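Local structure of D-galactonate dehydratase family member RspA (Pantoea ananatis, 3T6C) at residues 244-256 against 427-440. The protein catalyses, with low efficiency, the magnesium-dependent dehydration of D-gluconate to 2-dehydro-3-deoxy-D-gluconate, as a member of the mandelate racemase/muconate lactonizing enzyme family. Sequence-based numbering, arbitrary orientation.
Sequences LHDAHERITPINA and WTMARTPDGTVWRP. With MG (magnesium ion), chain C; GCO (D-gluconic acid), chain D; EDO (1,2-ethanediol), chain F.
His-248, Glu-249 and Arg-250 meet the C-terminal carboxylate of Pro-440 in a buried, mainly polar contact, where the turn after strand 242-246, at the C-terminal end of the barrel, receives the end of the chain. The evidence is clearest at Arg-250. Its CB points away from 427-440, but the chain bends at chi2 (-71°) and brings the guanidinium back, side-on, to a single oxygen: NE lies 2.9 Å from Pro-440 O, above the carboxylate plane, whereas NH2, 3.1 Å from Pro-440 O, approaches in that plane on a lone pair. Ala-430 CB lies over one guanidinium face, and a water joins NH2 to Trp-427 O, which should restrict rotation of the group.

His-248 ND1 adds only weak bonds to both carboxylate oxygens, bent to 116° at Pro-440 O. Glu-249 OE2 comes within 2.6 Å of Pro-440 OXT, a separation so short that one of the two acids probably holds a proton; OE1 of the same glutamate forms a salt bridge with Arg-105 of the second subunit. Beside this cluster, Trp-438 NE1 donates to Glu-249 O at 3.0 Å, with the acceptor in the indole plane and the donor on a carbonyl lone pair. The far edge of that indole, at CH2, meets CG2 of Thr-252, the N-cap residue of helix 253-262, at 3.8 Å.

Across the imidazole from the carboxylate, His-248 NE2 shares a nearly straight hydrogen bond (166°) with gluconate O4, at 2.9 Å. The C-terminal carboxylate therefore sits in the second shell of the site, behind His-248, probably a proton donor/acceptor as in related enzymes, where it may help to position the ring, while Asp-246 OD2 binds magnesium at 2.0 Å alongside Glu-272 and Glu-298, the carboxylate triad of an enolase-superfamily barrel active site.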
loop_
_atom_site.group_PDB
_atom_site.type_symbol
_atom_site.label_atom_id
_atom_site.label_comp_id
_atom_site.label_asym_id
_atom_site.label_seq_id
_atom_site.Cartn_x
_atom_site.Cartn_y
_atom_site.Cartn_z
ATOM N N LEU A 244 -34.540 5.368 1.242
ATOM C CA LEU A 244 -33.570 4.256 1.124
ATOM C C LEU A 244 -33.857 3.504 -0.165
ATOM O O LEU A 244 -34.973 3.549 -0.680
ATOM C CB LEU A 244 -33.745 3.267 2.302
ATOM C CG LEU A 244 -33.383 3.752 3.706
ATOM C CD1 LEU A 244 -34.358 4.823 4.292
ATOM C CD2 LEU A 244 -33.284 2.577 4.611
ATOM N N HIS A 245 -32.838 2.833 -0.724
ATOM C CA HIS A 245 -33.069 1.999 -1.907
ATOM C C HIS A 245 -32.204 0.747 -1.800
ATOM O O HIS A 245 -31.056 0.832 -1.343
ATOM C CB HIS A 245 -32.761 2.745 -3.238
ATOM C CG HIS A 245 -33.063 1.907 -4.448
ATOM N ND1 HIS A 245 -34.358 1.566 -4.817
ATOM C CD2 HIS A 245 -32.236 1.255 -5.301
ATOM C CE1 HIS A 245 -34.298 0.770 -5.884
ATOM N NE2 HIS A 245 -33.031 0.561 -6.188
ATOM N N ASP A 246 -32.755 -0.392 -2.225
ATOM C CA ASP A 246 -32.023 -1.666 -2.182
ATOM C C ASP A 246 -31.731 -2.140 -3.608
ATOM O O ASP A 246 -32.677 -2.523 -4.364
ATOM C CB ASP A 246 -32.917 -2.691 -1.441
ATOM C CG ASP A 246 -32.201 -4.007 -1.104
ATOM O OD1 ASP A 246 -31.091 -4.289 -1.616
ATOM O OD2 ASP A 246 -32.770 -4.779 -0.281
ATOM N N ALA A 247 -30.452 -2.111 -4.001
ATOM C CA ALA A 247 -30.076 -2.583 -5.350
ATOM C C ALA A 247 -30.079 -4.106 -5.414
ATOM O O ALA A 247 -30.144 -4.654 -6.496
ATOM C CB ALA A 247 -28.714 -2.062 -5.687
ATOM N N HIS A 248 -29.984 -4.768 -4.252
ATOM C CA HIS A 248 -30.183 -6.238 -4.150
ATOM C C HIS A 248 -29.343 -7.029 -5.138
ATOM O O HIS A 248 -29.824 -7.953 -5.801
ATOM C CB HIS A 248 -31.667 -6.582 -4.308
ATOM C CG HIS A 248 -32.109 -7.799 -3.536
ATOM N ND1 HIS A 248 -31.826 -9.087 -3.943
ATOM C CD2 HIS A 248 -32.861 -7.914 -2.415
ATOM C CE1 HIS A 248 -32.378 -9.950 -3.099
ATOM N NE2 HIS A 248 -33.010 -9.263 -2.158
ATOM N N GLU A 249 -28.074 -6.608 -5.251
ATOM C CA GLU A 249 -27.029 -7.252 -6.102
ATOM C C GLU A 249 -27.455 -7.458 -7.579
ATOM O O GLU A 249 -26.893 -8.326 -8.241
ATOM C CB GLU A 249 -26.501 -8.592 -5.491
ATOM C CG GLU A 249 -27.568 -9.733 -5.304
ATOM C CD GLU A 249 -27.023 -11.061 -4.708
ATOM O OE1 GLU A 249 -25.816 -11.126 -4.379
ATOM O OE2 GLU A 249 -27.822 -12.043 -4.632
ATOM N N ARG A 250 -28.370 -6.619 -8.089
ATOM C CA ARG A 250 -28.982 -6.889 -9.396
ATOM C C ARG A 250 -28.261 -6.269 -10.574
ATOM O O ARG A 250 -28.746 -6.366 -11.700
ATOM C CB ARG A 250 -30.443 -6.414 -9.397
ATOM C CG ARG A 250 -31.351 -7.272 -8.560
ATOM C CD ARG A 250 -31.568 -8.610 -9.221
ATOM N NE ARG A 250 -32.516 -9.489 -8.498
ATOM C CZ ARG A 250 -33.610 -10.032 -9.020
ATOM N NH1 ARG A 250 -33.999 -9.784 -10.278
ATOM N NH2 ARG A 250 -34.325 -10.870 -8.262
ATOM N N ILE A 251 -27.115 -5.620 -10.363
ATOM C CA ILE A 251 -26.417 -4.943 -11.463
ATOM C C ILE A 251 -24.907 -5.208 -11.357
ATOM O O ILE A 251 -24.427 -5.693 -10.312
ATOM C CB ILE A 251 -26.672 -3.406 -11.470
ATOM C CG1 ILE A 251 -26.245 -2.795 -10.137
ATOM C CG2 ILE A 251 -28.196 -3.116 -11.673
ATOM C CD1 ILE A 251 -26.703 -1.313 -9.987
ATOM N N THR A 252 -24.168 -4.921 -12.410
ATOM C CA THR A 252 -22.716 -5.130 -12.328
ATOM C C THR A 252 -22.055 -4.106 -11.407
ATOM O O THR A 252 -22.612 -3.014 -11.197
ATOM C CB THR A 252 -22.030 -4.967 -13.703
ATOM O OG1 THR A 252 -22.198 -3.635 -14.177
ATOM C CG2 THR A 252 -22.564 -6.012 -14.729
ATOM N N PRO A 253 -20.862 -4.409 -10.865
ATOM C CA PRO A 253 -20.290 -3.450 -9.907
ATOM C C PRO A 253 -20.068 -2.040 -10.472
ATOM O O PRO A 253 -20.379 -1.044 -9.796
ATOM C CB PRO A 253 -18.967 -4.130 -9.478
ATOM C CG PRO A 253 -19.272 -5.665 -9.600
ATOM C CD PRO A 253 -20.164 -5.722 -10.872
ATOM N N ILE A 254 -19.582 -1.928 -11.702
ATOM C CA ILE A 254 -19.299 -0.614 -12.213
ATOM C C ILE A 254 -20.623 0.148 -12.375
ATOM O O ILE A 254 -20.705 1.365 -12.134
ATOM C CB ILE A 254 -18.479 -0.688 -13.499
ATOM C CG1 ILE A 254 -18.039 0.699 -13.957
ATOM C CG2 ILE A 254 -19.283 -1.347 -14.594
ATOM C CD1 ILE A 254 -17.116 1.426 -12.990
ATOM N N ASN A 255 -21.683 -0.540 -12.821
ATOM C CA ASN A 255 -23.004 0.133 -12.910
ATOM C C ASN A 255 -23.562 0.511 -11.542
ATOM O O ASN A 255 -24.237 1.546 -11.403
ATOM C CB ASN A 255 -24.008 -0.677 -13.725
ATOM C CG ASN A 255 -23.643 -0.765 -15.211
ATOM O OD1 ASN A 255 -22.924 0.085 -15.763
ATOM N ND2 ASN A 255 -24.162 -1.766 -15.862
ATOM N N ALA A 256 -23.202 -0.249 -10.497
ATOM C CA ALA A 256 -23.586 0.164 -9.146
ATOM C C ALA A 256 -22.817 1.395 -8.678
ATOM O O ALA A 256 -23.369 2.186 -7.959
ATOM C CB ALA A 256 -23.321 -0.964 -8.160
ATOM N N TRP A 427 -38.591 -17.075 -7.028
ATOM C CA TRP A 427 -38.013 -15.770 -7.343
ATOM C C TRP A 427 -36.495 -15.801 -7.441
ATOM O O TRP A 427 -35.880 -14.882 -7.991
ATOM C CB TRP A 427 -38.421 -14.733 -6.271
ATOM C CG TRP A 427 -37.783 -14.960 -4.915
ATOM C CD1 TRP A 427 -38.281 -15.725 -3.901
ATOM C CD2 TRP A 427 -36.547 -14.385 -4.417
ATOM N NE1 TRP A 427 -37.429 -15.695 -2.826
ATOM C CE2 TRP A 427 -36.367 -14.867 -3.096
ATOM C CE3 TRP A 427 -35.596 -13.494 -4.950
ATOM C CZ2 TRP A 427 -35.259 -14.488 -2.291
ATOM C CZ3 TRP A 427 -34.480 -13.131 -4.142
ATOM C CH2 TRP A 427 -34.345 -13.625 -2.827
ATOM N N THR A 428 -35.887 -16.889 -6.949
ATOM C CA THR A 428 -34.418 -16.973 -6.920
ATOM C C THR A 428 -33.886 -17.523 -8.244
ATOM O O THR A 428 -32.656 -17.668 -8.365
ATOM C CB THR A 428 -33.908 -17.874 -5.793
ATOM O OG1 THR A 428 -34.620 -19.125 -5.868
ATOM C CG2 THR A 428 -34.171 -17.215 -4.410
ATOM N N MET A 429 -34.760 -17.797 -9.233
ATOM C CA MET A 429 -34.245 -18.010 -10.594
ATOM C C MET A 429 -34.499 -16.667 -11.295
ATOM O O MET A 429 -35.514 -16.468 -11.999
ATOM C CB MET A 429 -35.105 -19.116 -11.249
ATOM C CG MET A 429 -34.717 -19.456 -12.685
ATOM S SD MET A 429 -33.101 -20.295 -12.744
ATOM C CE MET A 429 -33.513 -21.889 -12.022
ATOM N N ALA A 430 -33.485 -15.815 -11.254
ATOM C CA ALA A 430 -33.583 -14.481 -11.859
ATOM C C ALA A 430 -32.694 -14.482 -13.071
ATOM O O ALA A 430 -31.518 -14.826 -12.964
ATOM C CB ALA A 430 -33.106 -13.416 -10.839
ATOM N N ARG A 431 -33.258 -14.178 -14.244
ATOM C CA ARG A 431 -32.453 -14.227 -15.458
ATOM C C ARG A 431 -32.482 -12.885 -16.165
ATOM O O ARG A 431 -33.506 -12.194 -16.164
ATOM C CB ARG A 431 -32.960 -15.353 -16.381
ATOM C CG ARG A 431 -32.721 -16.751 -15.805
ATOM C CD ARG A 431 -33.182 -17.800 -16.792
ATOM N NE ARG A 431 -33.041 -19.155 -16.278
ATOM C CZ ARG A 431 -31.957 -19.926 -16.392
ATOM N NH1 ARG A 431 -30.813 -19.471 -16.922
ATOM N NH2 ARG A 431 -32.003 -21.173 -15.911
ATOM N N THR A 432 -31.336 -12.491 -16.716
ATOM C CA THR A 432 -31.265 -11.271 -17.555
ATOM C C THR A 432 -31.889 -11.582 -18.920
ATOM O O THR A 432 -32.249 -12.709 -19.215
ATOM C CB THR A 432 -29.804 -10.756 -17.685
ATOM O OG1 THR A 432 -29.051 -11.739 -18.412
ATOM C CG2 THR A 432 -29.183 -10.561 -16.292
ATOM N N PRO A 433 -32.060 -10.560 -19.770
ATOM C CA PRO A 433 -32.804 -10.773 -21.019
ATOM C C PRO A 433 -32.240 -11.872 -21.895
ATOM O O PRO A 433 -33.005 -12.518 -22.584
ATOM C CB PRO A 433 -32.702 -9.398 -21.694
ATOM C CG PRO A 433 -32.841 -8.474 -20.492
ATOM C CD PRO A 433 -31.872 -9.117 -19.507
ATOM N N ASP A 434 -30.925 -12.074 -21.880
ATOM C CA ASP A 434 -30.388 -13.139 -22.706
ATOM C C ASP A 434 -30.504 -14.540 -22.104
ATOM O O ASP A 434 -30.112 -15.518 -22.749
ATOM C CB ASP A 434 -28.935 -12.858 -23.133
ATOM C CG ASP A 434 -27.911 -13.137 -22.017
ATOM O OD1 ASP A 434 -28.295 -13.150 -20.830
ATOM O OD2 ASP A 434 -26.709 -13.258 -22.361
ATOM N N GLY A 435 -31.029 -14.635 -20.877
ATOM C CA GLY A 435 -31.185 -15.919 -20.212
ATOM C C GLY A 435 -30.152 -16.213 -19.147
ATOM O O GLY A 435 -30.181 -17.263 -18.527
ATOM N N THR A 436 -29.214 -15.302 -18.919
ATOM C CA THR A 436 -28.176 -15.543 -17.900
ATOM C C THR A 436 -28.732 -15.541 -16.474
ATOM O O THR A 436 -29.402 -14.577 -16.053
ATOM C CB THR A 436 -27.123 -14.401 -17.977
ATOM O OG1 THR A 436 -26.544 -14.311 -19.315
ATOM C CG2 THR A 436 -25.975 -14.707 -16.998
ATOM N N VAL A 437 -28.401 -16.592 -15.728
ATOM C CA VAL A 437 -28.658 -16.632 -14.288
ATOM C C VAL A 437 -27.960 -15.472 -13.591
ATOM O O VAL A 437 -26.767 -15.255 -13.815
ATOM C CB VAL A 437 -28.141 -17.935 -13.695
ATOM C CG1 VAL A 437 -28.218 -17.925 -12.138
ATOM C CG2 VAL A 437 -28.960 -19.104 -14.275
ATOM N N TRP A 438 -28.688 -14.717 -12.759
ATOM C CA TRP A 438 -28.029 -13.650 -11.996
ATOM C C TRP A 438 -28.170 -13.918 -10.518
ATOM O O TRP A 438 -29.153 -14.494 -10.100
ATOM C CB TRP A 438 -28.693 -12.316 -12.321
ATOM C CG TRP A 438 -27.811 -11.111 -12.047
ATOM C CD1 TRP A 438 -27.817 -10.292 -10.910
ATOM C CD2 TRP A 438 -26.844 -10.568 -12.934
ATOM N NE1 TRP A 438 -26.863 -9.302 -11.051
ATOM C CE2 TRP A 438 -26.269 -9.429 -12.289
ATOM C CE3 TRP A 438 -26.394 -10.931 -14.213
ATOM C CZ2 TRP A 438 -25.263 -8.665 -12.888
ATOM C CZ3 TRP A 438 -25.403 -10.169 -14.804
ATOM C CH2 TRP A 438 -24.847 -9.045 -14.143
ATOM N N ARG A 439 -27.253 -13.427 -9.704
ATOM C CA ARG A 439 -27.426 -13.551 -8.259
ATOM C C ARG A 439 -28.634 -12.713 -7.869
ATOM O O ARG A 439 -28.765 -11.524 -8.226
ATOM C CB ARG A 439 -26.110 -13.112 -7.552
ATOM C CG ARG A 439 -24.966 -14.025 -7.870
ATOM C CD ARG A 439 -23.617 -13.409 -7.477
ATOM N NE ARG A 439 -22.531 -14.392 -7.615
ATOM C CZ ARG A 439 -21.266 -14.101 -7.918
ATOM N NH1 ARG A 439 -20.922 -12.838 -8.226
ATOM N NH2 ARG A 439 -20.332 -15.073 -7.944
ATOM N N PRO A 440 -29.590 -13.331 -7.193
ATOM C CA PRO A 440 -30.911 -12.718 -7.204
ATOM C C PRO A 440 -31.102 -11.695 -6.100
ATOM O O PRO A 440 -32.125 -10.994 -6.059
ATOM C CB PRO A 440 -31.824 -13.932 -7.013
ATOM C CG PRO A 440 -31.002 -14.820 -6.070
ATOM C CD PRO A 440 -29.638 -14.731 -6.727
ATOM O OXT PRO A 440 -30.274 -11.484 -5.192
HETATM MG MG MG C . -32.054 -6.085 1.119
HETATM C C1 GCO D . -34.470 -6.918 2.535
HETATM C C2 GCO D . -34.071 -8.141 1.797
HETATM C C3 GCO D . -35.170 -9.175 1.638
HETATM C C4 GCO D . -34.604 -10.485 1.131
HETATM C C5 GCO D . -35.336 -11.641 1.766
HETATM C C6 GCO D . -34.817 -13.000 1.332
HETATM O O1A GCO D . -35.420 -6.916 3.371
HETATM O O1B GCO D . -33.730 -5.886 2.423
HETATM O O2 GCO D . -33.345 -7.770 0.656
HETATM O O3 GCO D . -36.090 -8.628 0.768
HETATM O O4 GCO D . -34.763 -10.508 -0.276
HETATM O O5 GCO D . -35.220 -11.529 3.136
HETATM O O6 GCO D . -35.465 -14.098 1.944
HETATM C C1 EDO F . -23.110 -18.232 -6.370
HETATM O O1 EDO F . -23.371 -17.119 -7.263
HETATM C C2 EDO F . -21.856 -18.122 -5.498
HETATM O O2 EDO F . -20.728 -17.819 -6.357
HETATM O O HOH W 1 -30.652 -6.570 -0.362
HETATM O O HOH W 2 -36.617 -12.455 -9.030
#